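Local coordinates for cellulase (Clostridium cellulovorans, PDB 6UI3), which probably hydrolyses internal beta-1,4-glucosidic links in cellulose and related polysaccharides, as the family 5 endoglucanase domain of a longer, dockerin-bearing protein, at residues A[104-109]-A[148-153]; A[224-229]-A[243-248]; A[285-290]-A[332-337]. All blocks are in the same frame, centred on the assembly; numbering follows the deposited sequence.

In the fold
All three contacts belong to one (beta/alpha)8 barrel and follow one another along the chain. Contact 1 lies closest to the middle, where the third and fourth strands, 101-105 and 145-148, run out into their C-terminal loops. Contact 2 joins the loop after strand 217-222 to helix 243-261, and contact 3 pairs helices 280-296 and 329-339 on the outside of the barrel. The centres of contacts 2 and 3 are about 15 Å apart, and they touch, F286 and F289 packing on I225 and A246. Contact 1 stands apart, its centre about 26 and 27 Å from theirs. Contact 1 thus probably borders the catalytic end, whereas contact 3 belongs to the outer helical layer.

Contact 1. Residues A[104-109]-A[148-153]; sequences VNIHHN and DTINQP. Unlike the reference sequence in segment 148-153: Q152 (reference Glu).
N151 lays its amide over one face of the H107 ring, and its side chain can be followed atom by atom across it. CB stands over the ring as a CH-pi contact, 3.8 Å from the centroid of H107. With CG anti to the backbone N (chi1 171°), the amide continues over the ring, and the two planes are only 13° apart. CG comes within 3.2 Å of H107 ND1. At the tip, OD1 lies 3.1 Å from H107 CE1 and takes a hydrogen bond from R64, whose guanidinium also forms a salt bridge with D148. ND2 sits 3.1 Å from H107 NE2, but over the ring, so this is stacking and not a hydrogen bond. Asparagine suits the place because its flat amide can stack while its polar ends find partners. The ring's rotation is fixed by N105, whose ND2 donates to H107 ND1 (3.0 Å) nearly in the ring plane. The backbones are tied by N151 N to I106 O (2.9 Å) and D148 N to V104 O, while I150 CD1 packs against I106 CG2. N151, Q152 and P153 occupy the Asn-Glu-Pro signature of family 5, with glutamine where the reference sequence has glutamate. In this family that glutamate, following the fourth barrel strand, is the general acid/base, so the contact probably borders the active site.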
ATOM      1  N   VAL A 104       7.051  -2.301   2.648  1.00  7.27           N
ATOM      2  CA  VAL A 104       6.818  -3.714   2.947  1.00  7.61           C
ATOM      3  C   VAL A 104       5.698  -3.813   3.978  1.00  6.36           C
ATOM      4  O   VAL A 104       5.639  -3.017   4.917  1.00  7.33           O
ATOM      5  CB  VAL A 104       8.106  -4.372   3.483  1.00  9.14           C
ATOM      6  CG1 VAL A 104       7.834  -5.799   3.980  1.00 11.19           C
ATOM      7  CG2 VAL A 104       9.182  -4.424   2.430  1.00 11.30           C
ATOM      8  N   ASN A 105       4.821  -4.810   3.817  1.00  6.62           N
ATOM      9  CA  ASN A 105       3.660  -4.945   4.686  1.00  6.88           C
ATOM     10  C   ASN A 105       3.454  -6.412   5.071  1.00  6.69           C
ATOM     11  O   ASN A 105       4.295  -7.272   4.822  1.00  7.18           O
ATOM     12  CB  ASN A 105       2.415  -4.329   4.021  1.00  7.73           C
ATOM     13  CG  ASN A 105       1.879  -5.154   2.863  1.00  7.64           C
ATOM     14  OD1 ASN A 105       2.391  -6.234   2.559  1.00  7.16           O
ATOM     15  ND2 ASN A 105       0.843  -4.633   2.192  1.00  8.53           N
ATOM     16  N   ILE A 106       2.320  -6.660   5.735  1.00  6.70           N
ATOM     17  CA  ILE A 106       1.696  -7.973   5.864  1.00  6.85           C
ATOM     18  C   ILE A 106       0.410  -7.908   5.056  1.00  6.53           C
ATOM     19  O   ILE A 106      -0.405  -7.006   5.273  1.00  7.03           O
ATOM     20  CB  ILE A 106       1.398  -8.304   7.343  1.00  6.93           C
ATOM     21  CG1 ILE A 106       2.690  -8.342   8.170  1.00  7.41           C
ATOM     22  CG2 ILE A 106       0.617  -9.618   7.437  1.00  7.69           C
ATOM     23  CD1 ILE A 106       2.473  -8.638   9.652  1.00  8.23           C
ATOM     24  N   HIS A 107       0.220  -8.857   4.139  1.00  6.45           N
ATOM     25  CA  HIS A 107      -0.819  -8.743   3.106  1.00  6.33           C
ATOM     26  C   HIS A 107      -1.412 -10.124   2.872  1.00  7.17           C
ATOM     27  O   HIS A 107      -0.730 -11.039   2.409  1.00  8.21           O
ATOM     28  CB  HIS A 107      -0.168  -8.189   1.832  1.00  7.23           C
ATOM     29  CG  HIS A 107      -1.093  -7.554   0.843  1.00  7.28           C
ATOM     30  ND1 HIS A 107      -0.940  -6.243   0.439  1.00  7.68           N
ATOM     31  CD2 HIS A 107      -2.118  -8.063   0.129  1.00  8.04           C
ATOM     32  CE1 HIS A 107      -1.850  -5.980  -0.479  1.00  7.96           C
ATOM     33  NE2 HIS A 107      -2.576  -7.060  -0.685  1.00  8.26           N
ATOM     34  N   HIS A 108      -2.679 -10.292   3.225  1.00  7.16           N
ATOM     35  CA  HIS A 108      -3.415 -11.540   3.065  1.00  7.75           C
ATOM     36  C   HIS A 108      -2.945 -12.677   3.981  1.00  8.04           C
ATOM     37  O   HIS A 108      -3.334 -13.822   3.747  1.00 10.15           O
ATOM     38  CB  HIS A 108      -3.459 -12.086   1.630  1.00  9.43           C
ATOM     39  CG  HIS A 108      -4.030 -11.150   0.610  1.00 11.03           C
ATOM     40  ND1 HIS A 108      -5.023 -10.234   0.892  1.00 12.11           N
ATOM     41  CD2 HIS A 108      -3.759 -11.020  -0.709  1.00 11.65           C
ATOM     42  CE1 HIS A 108      -5.317  -9.560  -0.208  1.00 12.77           C
ATOM     43  NE2 HIS A 108      -4.573 -10.026  -1.198  1.00 11.37           N
ATOM     44  N   ASN A 109      -2.131 -12.421   5.003  1.00  7.36           N
ATOM     45  CA  ASN A 109      -2.022 -13.412   6.063  1.00  7.69           C
ATOM     46  C   ASN A 109      -3.433 -13.742   6.539  1.00  8.21           C
ATOM     47  O   ASN A 109      -4.321 -12.883   6.534  1.00  8.27           O
ATOM     48  CB  ASN A 109      -1.241 -12.876   7.263  1.00  7.94           C
ATOM     49  CG  ASN A 109       0.235 -13.171   7.189  1.00  8.23           C
ATOM     50  OD1 ASN A 109       0.884 -13.000   6.151  1.00  9.24           O
ATOM     51  ND2 ASN A 109       0.796 -13.579   8.312  1.00  8.97           N
ATOM     52  N   ASP A 148       4.261  -0.972   6.600  1.00  7.15           N
ATOM     53  CA  ASP A 148       2.798  -0.817   6.533  1.00  6.79           C
ATOM     54  C   ASP A 148       2.233  -1.979   7.343  1.00  6.22           C
ATOM     55  O   ASP A 148       2.426  -3.138   6.978  1.00  6.87           O
ATOM     56  CB  ASP A 148       2.423  -0.821   5.041  1.00  7.87           C
ATOM     57  CG  ASP A 148       0.930  -0.958   4.736  1.00 10.70           C
ATOM     58  OD1 ASP A 148       0.075  -1.001   5.653  1.00 10.26           O
ATOM     59  OD2 ASP A 148       0.620  -1.008   3.499  1.00 10.70           O
ATOM     60  N   THR A 149       1.596  -1.692   8.484  1.00  6.95           N
ATOM     61  CA  THR A 149       1.474  -2.704   9.546  1.00  6.74           C
ATOM     62  C   THR A 149       0.574  -3.890   9.178  1.00  6.38           C
ATOM     63  O   THR A 149       0.757  -4.992   9.709  1.00  6.68           O
ATOM     64  CB  THR A 149       0.938  -2.083  10.844  1.00  7.26           C
ATOM     65  OG1 THR A 149      -0.379  -1.568  10.591  1.00  7.80           O
ATOM     66  CG2 THR A 149       1.864  -1.013  11.410  1.00  7.78           C
ATOM     67  N   ILE A 150      -0.429  -3.669   8.332  1.00  6.41           N
ATOM     68  CA  ILE A 150      -1.361  -4.706   7.876  1.00  6.93           C
ATOM     69  C   ILE A 150      -2.097  -4.108   6.682  1.00  6.66           C
ATOM     70  O   ILE A 150      -2.426  -2.928   6.693  1.00  7.58           O
ATOM     71  CB  ILE A 150      -2.294  -5.182   9.011  1.00  7.46           C
ATOM     72  CG1 ILE A 150      -3.208  -6.322   8.541  1.00  7.71           C
ATOM     73  CG2 ILE A 150      -3.092  -4.020   9.599  1.00  7.63           C
ATOM     74  CD1 ILE A 150      -2.502  -7.610   8.123  1.00  8.56           C
ATOM     75  N   ASN A 151      -2.364  -4.902   5.652  1.00  6.73           N
ATOM     76  CA  ASN A 151      -2.922  -4.386   4.393  1.00  6.54           C
ATOM     77  C   ASN A 151      -4.366  -3.890   4.539  1.00  6.84           C
ATOM     78  O   ASN A 151      -4.620  -2.681   4.514  1.00  7.18           O
ATOM     79  CB  ASN A 151      -2.792  -5.483   3.333  1.00  7.30           C
ATOM     80  CG  ASN A 151      -3.518  -5.150   2.077  1.00  7.65           C
ATOM     81  OD1 ASN A 151      -3.316  -4.058   1.523  1.00  8.19           O
ATOM     82  ND2 ASN A 151      -4.371  -6.043   1.617  1.00  8.47           N
ATOM     83  N   GLN A 152      -5.324  -4.809   4.654  1.00  6.81           N
ATOM     84  CA  GLN A 152      -6.761  -4.499   4.673  1.00  6.81           C
ATOM     85  C   GLN A 152      -7.415  -5.233   5.836  1.00  7.16           C
ATOM     86  O   GLN A 152      -8.178  -6.195   5.655  1.00  7.99           O
ATOM     87  CB  GLN A 152      -7.415  -4.789   3.321  1.00  8.55           C
ATOM     88  CG  GLN A 152      -7.013  -3.708   2.307  1.00  7.92           C
ATOM     89  CD  GLN A 152      -7.501  -3.883   0.897  1.00 11.19           C
ATOM     90  OE1 GLN A 152      -7.408  -2.954   0.091  1.00 11.73           O
ATOM     91  NE2 GLN A 152      -8.003  -5.042   0.576  1.00 11.45           N
ATOM     92  N   PRO A 153      -7.111  -4.801   7.060  1.00  6.79           N
ATOM     93  CA  PRO A 153      -7.577  -5.522   8.252  1.00  7.13           C
ATOM     94  C   PRO A 153      -9.089  -5.484   8.378  1.00  7.92           C
ATOM     95  O   PRO A 153      -9.710  -4.426   8.229  1.00  7.79           O
ATOM     96  CB  PRO A 153      -6.925  -4.750   9.408  1.00  7.42           C
ATOM     97  CG  PRO A 153      -6.723  -3.352   8.852  1.00  7.49           C
ATOM     98  CD  PRO A 153      -6.367  -3.576   7.405  1.00  7.39           C
TER

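Contact 2. Residues A[224-229]-A[243-248]; sequences YIPYNL and DADAAF
The F248 ring meets I225 at its edge: I225 CB lies close to the ring plane, 3.8 Å from CE2 of F248. P226 comes in obliquely near the neighbouring ring atom, its CB 4.2 Å from F248 CD2. F248 is carried there with CG anti to its backbone N (chi1 -173°), which sends the ring out from helix 243-261 to the loop. The other flat group, the D245 carboxylate, sits beside the proline ring. OD1 comes to 3.3 Å from P226 CG, and the D245 methylene adds a plainly apolar touch, CB to P226 CG at 3.7 Å. L229 completes the patch with CD2 lying 4.1 Å from D245 CG. The carboxylate still has a polar partner: its OD2 accepts a hydrogen bond from the backbone N of G242, just before the helix, and D245 thus serves its own first turn while its flank packs. Proline is well placed for a different reason: preceded by a cis peptide bond, P226 stands at the N-cap position of the short helix 227-230, where it needs no amide hydrogen and offers a rigid apolar ring. Beyond the patch L229 reaches F241, I274 and F286, and I225 continues onto I249 and T252. The whole is a loop-on-helix contact within a beta-alpha-beta unit of the TIM barrel, the excursion after strand 217-222 being folded back on the first turns of helix 243-261.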
ATOM      1  N   TYR A 224     -10.394   2.991  -4.199  1.00  7.26           N
ATOM      2  CA  TYR A 224     -10.814   2.756  -5.578  1.00  7.19           C
ATOM      3  C   TYR A 224     -12.235   3.300  -5.686  1.00  8.08           C
ATOM      4  O   TYR A 224     -13.228   2.574  -5.600  1.00  8.58           O
ATOM      5  CB  TYR A 224     -10.777   1.275  -5.886  1.00  8.74           C
ATOM      6  CG  TYR A 224      -9.462   0.546  -5.693  1.00  8.17           C
ATOM      7  CD1 TYR A 224      -8.650   0.254  -6.774  1.00  8.04           C
ATOM      8  CD2 TYR A 224      -9.079   0.084  -4.446  1.00  8.97           C
ATOM      9  CE1 TYR A 224      -7.479  -0.469  -6.618  1.00  7.56           C
ATOM     10  CE2 TYR A 224      -7.900  -0.644  -4.273  1.00  8.49           C
ATOM     11  CZ  TYR A 224      -7.104  -0.928  -5.368  1.00  7.20           C
ATOM     12  OH  TYR A 224      -5.962  -1.684  -5.242  1.00  7.99           O
ATOM     13  N   ILE A 225     -12.327   4.614  -5.849  1.00  6.60           N
ATOM     14  CA  ILE A 225     -13.595   5.313  -5.664  1.00  8.01           C
ATOM     15  C   ILE A 225     -13.903   6.222  -6.843  1.00  7.69           C
ATOM     16  O   ILE A 225     -12.975   6.786  -7.446  1.00  8.11           O
ATOM     17  CB  ILE A 225     -13.614   6.124  -4.349  1.00  7.77           C
ATOM     18  CG1 ILE A 225     -12.483   7.153  -4.295  1.00  8.18           C
ATOM     19  CG2 ILE A 225     -13.590   5.166  -3.140  1.00  8.92           C
ATOM     20  CD1 ILE A 225     -12.644   8.151  -3.140  1.00  9.17           C
ATOM     21  N   PRO A 226     -15.180   6.386  -7.203  1.00  7.45           N
ATOM     22  CA  PRO A 226     -16.315   5.607  -6.711  1.00  7.89           C
ATOM     23  C   PRO A 226     -16.210   4.159  -7.189  1.00  7.72           C
ATOM     24  O   PRO A 226     -15.737   3.888  -8.289  1.00  8.61           O
ATOM     25  CB  PRO A 226     -17.540   6.331  -7.294  1.00  9.63           C
ATOM     26  CG  PRO A 226     -17.030   7.096  -8.434  1.00 12.44           C
ATOM     27  CD  PRO A 226     -15.569   7.332  -8.260  1.00  9.15           C
ATOM     28  N   TYR A 227     -16.637   3.225  -6.346  1.00  7.84           N
ATOM     29  CA  TYR A 227     -16.428   1.806  -6.603  1.00  8.19           C
ATOM     30  C   TYR A 227     -17.002   1.347  -7.939  1.00  8.23           C
ATOM     31  O   TYR A 227     -16.358   0.583  -8.668  1.00  8.48           O
ATOM     32  CB  TYR A 227     -17.043   0.988  -5.457  1.00  9.71           C
ATOM     33  CG  TYR A 227     -17.086  -0.488  -5.735  1.00 11.69           C
ATOM     34  CD1 TYR A 227     -15.932  -1.249  -5.686  1.00 13.64           C
ATOM     35  CD2 TYR A 227     -18.274  -1.123  -6.060  1.00 12.49           C
ATOM     36  CE1 TYR A 227     -15.962  -2.607  -5.965  1.00 15.53           C
ATOM     37  CE2 TYR A 227     -18.308  -2.476  -6.335  1.00 14.67           C
ATOM     38  CZ  TYR A 227     -17.150  -3.200  -6.287  1.00 15.84           C
ATOM     39  OH  TYR A 227     -17.200  -4.556  -6.567  1.00 20.48           O
ATOM     40  N   ASN A 228     -18.235   1.738  -8.265  1.00  8.31           N
ATOM     41  CA  ASN A 228     -18.875   1.147  -9.440  1.00  8.96           C
ATOM     42  C   ASN A 228     -18.145   1.482 -10.728  1.00  8.12           C
ATOM     43  O   ASN A 228     -18.149   0.674 -11.662  1.00  9.62           O
ATOM     44  CB  ASN A 228     -20.346   1.548  -9.513  1.00 10.69           C
ATOM     45  CG  ASN A 228     -21.199   0.797  -8.525  1.00 13.30           C
ATOM     46  OD1 ASN A 228     -20.882  -0.322  -8.125  1.00 13.19           O
ATOM     47  ND2 ASN A 228     -22.314   1.402  -8.147  1.00 16.00           N
ATOM     48  N   LEU A 229     -17.511   2.650 -10.793  1.00  8.37           N
ATOM     49  CA  LEU A 229     -16.692   3.024 -11.939  1.00  7.83           C
ATOM     50  C   LEU A 229     -15.292   2.435 -11.843  1.00  7.88           C
ATOM     51  O   LEU A 229     -14.769   1.883 -12.819  1.00  8.74           O
ATOM     52  CB  LEU A 229     -16.604   4.551 -12.009  1.00  8.61           C
ATOM     53  CG  LEU A 229     -15.656   5.100 -13.074  1.00  8.76           C
ATOM     54  CD1 LEU A 229     -16.126   4.778 -14.487  1.00  9.26           C
ATOM     55  CD2 LEU A 229     -15.458   6.616 -12.909  1.00  9.51           C
ATOM     56  N   ASP A 243     -19.363  14.224 -13.419  1.00  9.11           N
ATOM     57  CA  ASP A 243     -19.373  15.190 -12.325  1.00  8.84           C
ATOM     58  C   ASP A 243     -19.608  14.528 -10.975  1.00  8.93           C
ATOM     59  O   ASP A 243     -18.964  14.888  -9.989  1.00  9.44           O
ATOM     60  CB  ASP A 243     -20.458  16.246 -12.555  1.00 12.29           C
ATOM     61  CG  ASP A 243     -20.125  17.224 -13.657  1.00 18.09           C
ATOM     62  OD1 ASP A 243     -18.966  17.271 -14.098  1.00 18.04           O
ATOM     63  OD2 ASP A 243     -21.048  17.966 -14.061  1.00 20.55           O
ATOM     64  N   ALA A 244     -20.538  13.573 -10.894  1.00  9.36           N
ATOM     65  CA  ALA A 244     -20.828  12.969  -9.594  1.00  9.65           C
ATOM     66  C   ALA A 244     -19.649  12.151  -9.083  1.00  8.68           C
ATOM     67  O   ALA A 244     -19.403  12.087  -7.871  1.00  8.65           O
ATOM     68  CB  ALA A 244     -22.077  12.097  -9.684  1.00 11.15           C
ATOM     69  N   ASP A 245     -18.899  11.534  -9.988  1.00  8.07           N
ATOM     70  CA  ASP A 245     -17.728  10.764  -9.594  1.00  7.77           C
ATOM     71  C   ASP A 245     -16.642  11.680  -9.057  1.00  8.04           C
ATOM     72  O   ASP A 245     -16.022  11.391  -8.019  1.00  8.37           O
ATOM     73  CB  ASP A 245     -17.230   9.965 -10.797  1.00  9.15           C
ATOM     74  CG  ASP A 245     -18.327   9.181 -11.458  1.00 10.81           C
ATOM     75  OD1 ASP A 245     -18.980   8.378 -10.774  1.00 12.03           O
ATOM     76  OD2 ASP A 245     -18.595   9.425 -12.658  1.00 13.18           O
ATOM     77  N   ALA A 246     -16.370  12.768  -9.786  1.00  7.85           N
ATOM     78  CA  ALA A 246     -15.407  13.762  -9.333  1.00  7.73           C
ATOM     79  C   ALA A 246     -15.808  14.336  -7.984  1.00  8.04           C
ATOM     80  O   ALA A 246     -14.957  14.512  -7.099  1.00  8.51           O
ATOM     81  CB  ALA A 246     -15.265  14.861 -10.383  1.00  9.02           C
ATOM     82  N   ALA A 247     -17.098  14.629  -7.804  1.00  7.67           N
ATOM     83  CA  ALA A 247     -17.561  15.182  -6.536  1.00  8.15           C
ATOM     84  C   ALA A 247     -17.319  14.210  -5.390  1.00  8.30           C
ATOM     85  O   ALA A 247     -16.948  14.623  -4.284  1.00  8.10           O
ATOM     86  CB  ALA A 247     -19.043  15.527  -6.645  1.00  9.84           C
ATOM     87  N   PHE A 248     -17.532  12.912  -5.623  1.00  8.13           N
ATOM     88  CA  PHE A 248     -17.326  11.937  -4.558  1.00  8.10           C
ATOM     89  C   PHE A 248     -15.853  11.881  -4.148  1.00  7.50           C
ATOM     90  O   PHE A 248     -15.517  11.802  -2.952  1.00  7.81           O
ATOM     91  CB  PHE A 248     -17.832  10.558  -4.991  1.00  9.34           C
ATOM     92  CG  PHE A 248     -17.798   9.549  -3.885  1.00  9.94           C
ATOM     93  CD1 PHE A 248     -18.755   9.570  -2.884  1.00 14.53           C
ATOM     94  CD2 PHE A 248     -16.795   8.605  -3.814  1.00  9.57           C
ATOM     95  CE1 PHE A 248     -18.700   8.652  -1.833  1.00 15.04           C
ATOM     96  CE2 PHE A 248     -16.734   7.694  -2.780  1.00 10.63           C
ATOM     97  CZ  PHE A 248     -17.679   7.709  -1.794  1.00 13.00           C
TER

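Contact 3. Residues A[285-290]-A[332-337]; sequences NFTKFY and VQAMKD
T287 and A334 form the tight, buried side of this helix pair, with the T287 methyl, CG2, 3.9 Å from A334 CB and 3.6 Å from M335 CG. CG2 stands anti to the backbone N, which turns the hydroxyl back along its own helix, where OG1 is hydrogen-bonded to the carbonyl of R283. Threonine can therefore show carbon to its neighbour and still satisfy its polar atom. Alanine suits the opposite position because a single methyl lets the backbones close in: the CA atoms of K288 and A334 are only 4.7 Å apart, and the axes of the two short segments approach to 7.6 Å, running in the same general direction at 26°.

The other side is formed by K288 and D337, both exposed to solvent, and it is looser in mobility more than in distance, for the lysine is modelled in two conformers. In one of them K288 lies across D337 at about a right angle, its chain bent at chi2 (69°) so that CD rests 3.6 Å from D337 CB and CE 3.3 Å from D337 O, a contact that is therefore tentative. In that conformer the charged ends make no salt bridge. D337 instead accepts a hydrogen bond at OD1 from Q333 NE2 one turn back, 2.9 Å long.

Inward, T287 and M335 both reach W303 on strand 301-305, and M335 also touches I25 on strand 25-29. On its other flank helix 280-296 packs against helix 243-261 through F286, F289 and Y290, which all touch I249.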
ATOM      1  N   ASN A 285      -8.934  10.859 -17.666  1.00  7.81           N
ATOM      2  CA  ASN A 285      -9.548  11.963 -16.937  1.00  8.03           C
ATOM      3  C   ASN A 285      -9.679  11.641 -15.459  1.00  7.84           C
ATOM      4  O   ASN A 285      -9.392  12.480 -14.599  1.00  7.66           O
ATOM      5  CB  ASN A 285     -10.937  12.274 -17.502  1.00  8.40           C
ATOM      6  CG  ASN A 285     -10.908  12.747 -18.937  1.00  9.39           C
ATOM      7  OD1 ASN A 285      -9.873  13.183 -19.452  1.00 10.03           O
ATOM      8  ND2 ASN A 285     -12.063  12.686 -19.582  1.00  9.46           N
ATOM      9  N   PHE A 286     -10.090  10.414 -15.147  1.00  6.89           N
ATOM     10  CA  PHE A 286     -10.153   9.967 -13.762  1.00  7.02           C
ATOM     11  C   PHE A 286      -8.808  10.094 -13.072  1.00  6.95           C
ATOM     12  O   PHE A 286      -8.711  10.617 -11.953  1.00  7.15           O
ATOM     13  CB  PHE A 286     -10.621   8.509 -13.739  1.00  7.17           C
ATOM     14  CG  PHE A 286     -10.558   7.843 -12.376  1.00  6.94           C
ATOM     15  CD1 PHE A 286      -9.389   7.275 -11.896  1.00  7.93           C
ATOM     16  CD2 PHE A 286     -11.691   7.737 -11.585  1.00  7.25           C
ATOM     17  CE1 PHE A 286      -9.366   6.643 -10.641  1.00  8.52           C
ATOM     18  CE2 PHE A 286     -11.651   7.096 -10.338  1.00  8.64           C
ATOM     19  CZ  PHE A 286     -10.503   6.567  -9.882  1.00  8.53           C
ATOM     20  N   THR A 287      -7.760   9.584 -13.711  1.00  6.60           N
ATOM     21  CA  THR A 287      -6.450   9.496 -13.075  1.00  6.50           C
ATOM     22  C   THR A 287      -5.864  10.878 -12.858  1.00  7.34           C
ATOM     23  O   THR A 287      -5.328  11.174 -11.780  1.00  7.50           O
ATOM     24  CB  THR A 287      -5.535   8.599 -13.909  1.00  7.33           C
ATOM     25  OG1 THR A 287      -6.094   7.283 -13.989  1.00  7.73           O
ATOM     26  CG2 THR A 287      -4.153   8.504 -13.315  1.00  8.12           C
ATOM     27  N   LYS A 288      -5.998  11.752 -13.849  1.00  7.12           N
ATOM     28  CA  LYS A 288      -5.548  13.131 -13.698  0.51  8.10           C
ATOM     29  C   LYS A 288      -6.278  13.813 -12.545  1.00  7.80           C
ATOM     30  O   LYS A 288      -5.663  14.430 -11.671  1.00  8.06           O
ATOM     31  CB  LYS A 288      -5.794  13.876 -15.014  0.51 10.02           C
ATOM     32  CG  LYS A 288      -5.592  15.379 -14.954  0.51 12.32           C
ATOM     33  CD  LYS A 288      -4.143  15.738 -14.762  0.51 14.33           C
ATOM     34  CE  LYS A 288      -3.963  17.241 -14.543  0.51 16.84           C
ATOM     35  NZ  LYS A 288      -4.443  18.075 -15.674  0.51 18.69           N
ATOM     36  N   PHE A 289      -7.610  13.707 -12.535  1.00  6.89           N
ATOM     37  CA  PHE A 289      -8.397  14.342 -11.484  1.00  7.02           C
ATOM     38  C   PHE A 289      -8.024  13.793 -10.115  1.00  7.38           C
ATOM     39  O   PHE A 289      -7.859  14.544  -9.148  1.00  7.62           O
ATOM     40  CB  PHE A 289      -9.894  14.127 -11.732  1.00  7.21           C
ATOM     41  CG  PHE A 289     -10.754  14.819 -10.733  1.00  6.97           C
ATOM     42  CD1 PHE A 289     -11.155  16.118 -10.939  1.00  8.80           C
ATOM     43  CD2 PHE A 289     -11.110  14.204  -9.554  1.00  7.41           C
ATOM     44  CE1 PHE A 289     -11.919  16.788  -9.995  1.00  9.37           C
ATOM     45  CE2 PHE A 289     -11.890  14.856  -8.620  1.00  8.13           C
ATOM     46  CZ  PHE A 289     -12.281  16.139  -8.832  1.00  8.80           C
ATOM     47  N   TYR A 290      -7.938  12.469 -10.013  1.00  6.70           N
ATOM     48  CA  TYR A 290      -7.667  11.806  -8.742  1.00  6.30           C
ATOM     49  C   TYR A 290      -6.326  12.244  -8.180  1.00  6.46           C
ATOM     50  O   TYR A 290      -6.231  12.676  -7.025  1.00  6.89           O
ATOM     51  CB  TYR A 290      -7.695  10.290  -8.974  1.00  6.98           C
ATOM     52  CG  TYR A 290      -7.719   9.442  -7.732  1.00  6.64           C
ATOM     53  CD1 TYR A 290      -6.602   9.341  -6.904  1.00  7.30           C
ATOM     54  CD2 TYR A 290      -8.848   8.726  -7.394  1.00  7.31           C
ATOM     55  CE1 TYR A 290      -6.624   8.563  -5.761  1.00  7.04           C
ATOM     56  CE2 TYR A 290      -8.875   7.942  -6.244  1.00  8.12           C
ATOM     57  CZ  TYR A 290      -7.750   7.859  -5.440  1.00  7.71           C
ATOM     58  OH  TYR A 290      -7.734   7.077  -4.292  1.00  7.52           O
ATOM     59  N   VAL A 332       0.132   6.774 -17.210  1.00  8.63           N
ATOM     60  CA  VAL A 332       1.309   7.240 -16.490  1.00  8.77           C
ATOM     61  C   VAL A 332       1.424   8.750 -16.628  1.00  8.63           C
ATOM     62  O   VAL A 332       1.693   9.473 -15.657  1.00 10.11           O
ATOM     63  CB  VAL A 332       2.573   6.523 -17.006  1.00 10.27           C
ATOM     64  CG1 VAL A 332       3.800   7.037 -16.286  1.00 11.81           C
ATOM     65  CG2 VAL A 332       2.437   5.002 -16.870  1.00 12.22           C
ATOM     66  N   GLN A 333       1.210   9.264 -17.842  1.00  8.87           N
ATOM     67  CA  GLN A 333       1.287  10.702 -18.048  1.00  9.22           C
ATOM     68  C   GLN A 333       0.211  11.432 -17.253  1.00  9.10           C
ATOM     69  O   GLN A 333       0.444  12.547 -16.777  1.00  9.75           O
ATOM     70  CB  GLN A 333       1.188  11.027 -19.541  1.00 10.58           C
ATOM     71  CG  GLN A 333       1.489  12.484 -19.863  1.00 13.67           C
ATOM     72  CD  GLN A 333       2.895  12.882 -19.471  1.00 15.45           C
ATOM     73  OE1 GLN A 333       3.852  12.188 -19.797  1.00 16.89           O
ATOM     74  NE2 GLN A 333       3.021  13.978 -18.744  1.00 16.29           N
ATOM     75  N   ALA A 334      -0.970  10.828 -17.099  1.00  8.28           N
ATOM     76  CA  ALA A 334      -2.032  11.448 -16.308  1.00  8.41           C
ATOM     77  C   ALA A 334      -1.627  11.582 -14.849  1.00  8.70           C
ATOM     78  O   ALA A 334      -1.955  12.584 -14.198  1.00  8.78           O
ATOM     79  CB  ALA A 334      -3.328  10.639 -16.431  1.00  9.31           C
ATOM     80  N   MET A 335      -0.929  10.576 -14.306  1.00  8.05           N
ATOM     81  CA  MET A 335      -0.418  10.689 -12.947  1.00  8.31           C
ATOM     82  C   MET A 335       0.574  11.833 -12.840  1.00  9.63           C
ATOM     83  O   MET A 335       0.509  12.636 -11.900  1.00 10.31           O
ATOM     84  CB  MET A 335       0.239   9.371 -12.518  1.00  9.84           C
ATOM     85  CG  MET A 335      -0.723   8.191 -12.411  1.00  9.59           C
ATOM     86  SD  MET A 335      -0.024   6.634 -11.796  1.00 16.86           S
ATOM     87  CE  MET A 335      -0.989   5.473 -12.723  1.00 22.43           C
ATOM     88  N   LYS A 336       1.488  11.939 -13.808  1.00  9.89           N
ATOM     89  CA  LYS A 336       2.449  13.032 -13.798  1.00 11.47           C
ATOM     90  C   LYS A 336       1.750  14.373 -13.909  1.00 12.38           C
ATOM     91  O   LYS A 336       2.105  15.333 -13.211  1.00 13.30           O
ATOM     92  CB  LYS A 336       3.437  12.888 -14.954  1.00 13.95           C
ATOM     93  CG  LYS A 336       4.357  11.730 -14.801  1.00 16.03           C
ATOM     94  CD  LYS A 336       5.205  11.616 -16.040  1.00 22.34           C
ATOM     95  CE  LYS A 336       6.179  10.494 -15.904  1.00 25.68           C
ATOM     96  NZ  LYS A 336       6.959  10.337 -17.161  1.00 27.19           N
ATOM     97  N   ASP A 337       0.756  14.467 -14.791  1.00 12.51           N
ATOM     98  CA  ASP A 337       0.075  15.736 -14.983  1.00 14.19           C
ATOM     99  C   ASP A 337      -0.725  16.121 -13.747  1.00 13.91           C
ATOM    100  O   ASP A 337      -0.835  17.310 -13.430  1.00 15.49           O
ATOM    101  CB  ASP A 337      -0.848  15.665 -16.202  1.00 14.64           C
ATOM    102  CG  ASP A 337      -0.096  15.578 -17.520  1.00 17.43           C
ATOM    103  OD1 ASP A 337       1.130  15.813 -17.563  1.00 18.43           O
ATOM    104  OD2 ASP A 337      -0.754  15.278 -18.539  1.00 18.71           O
TER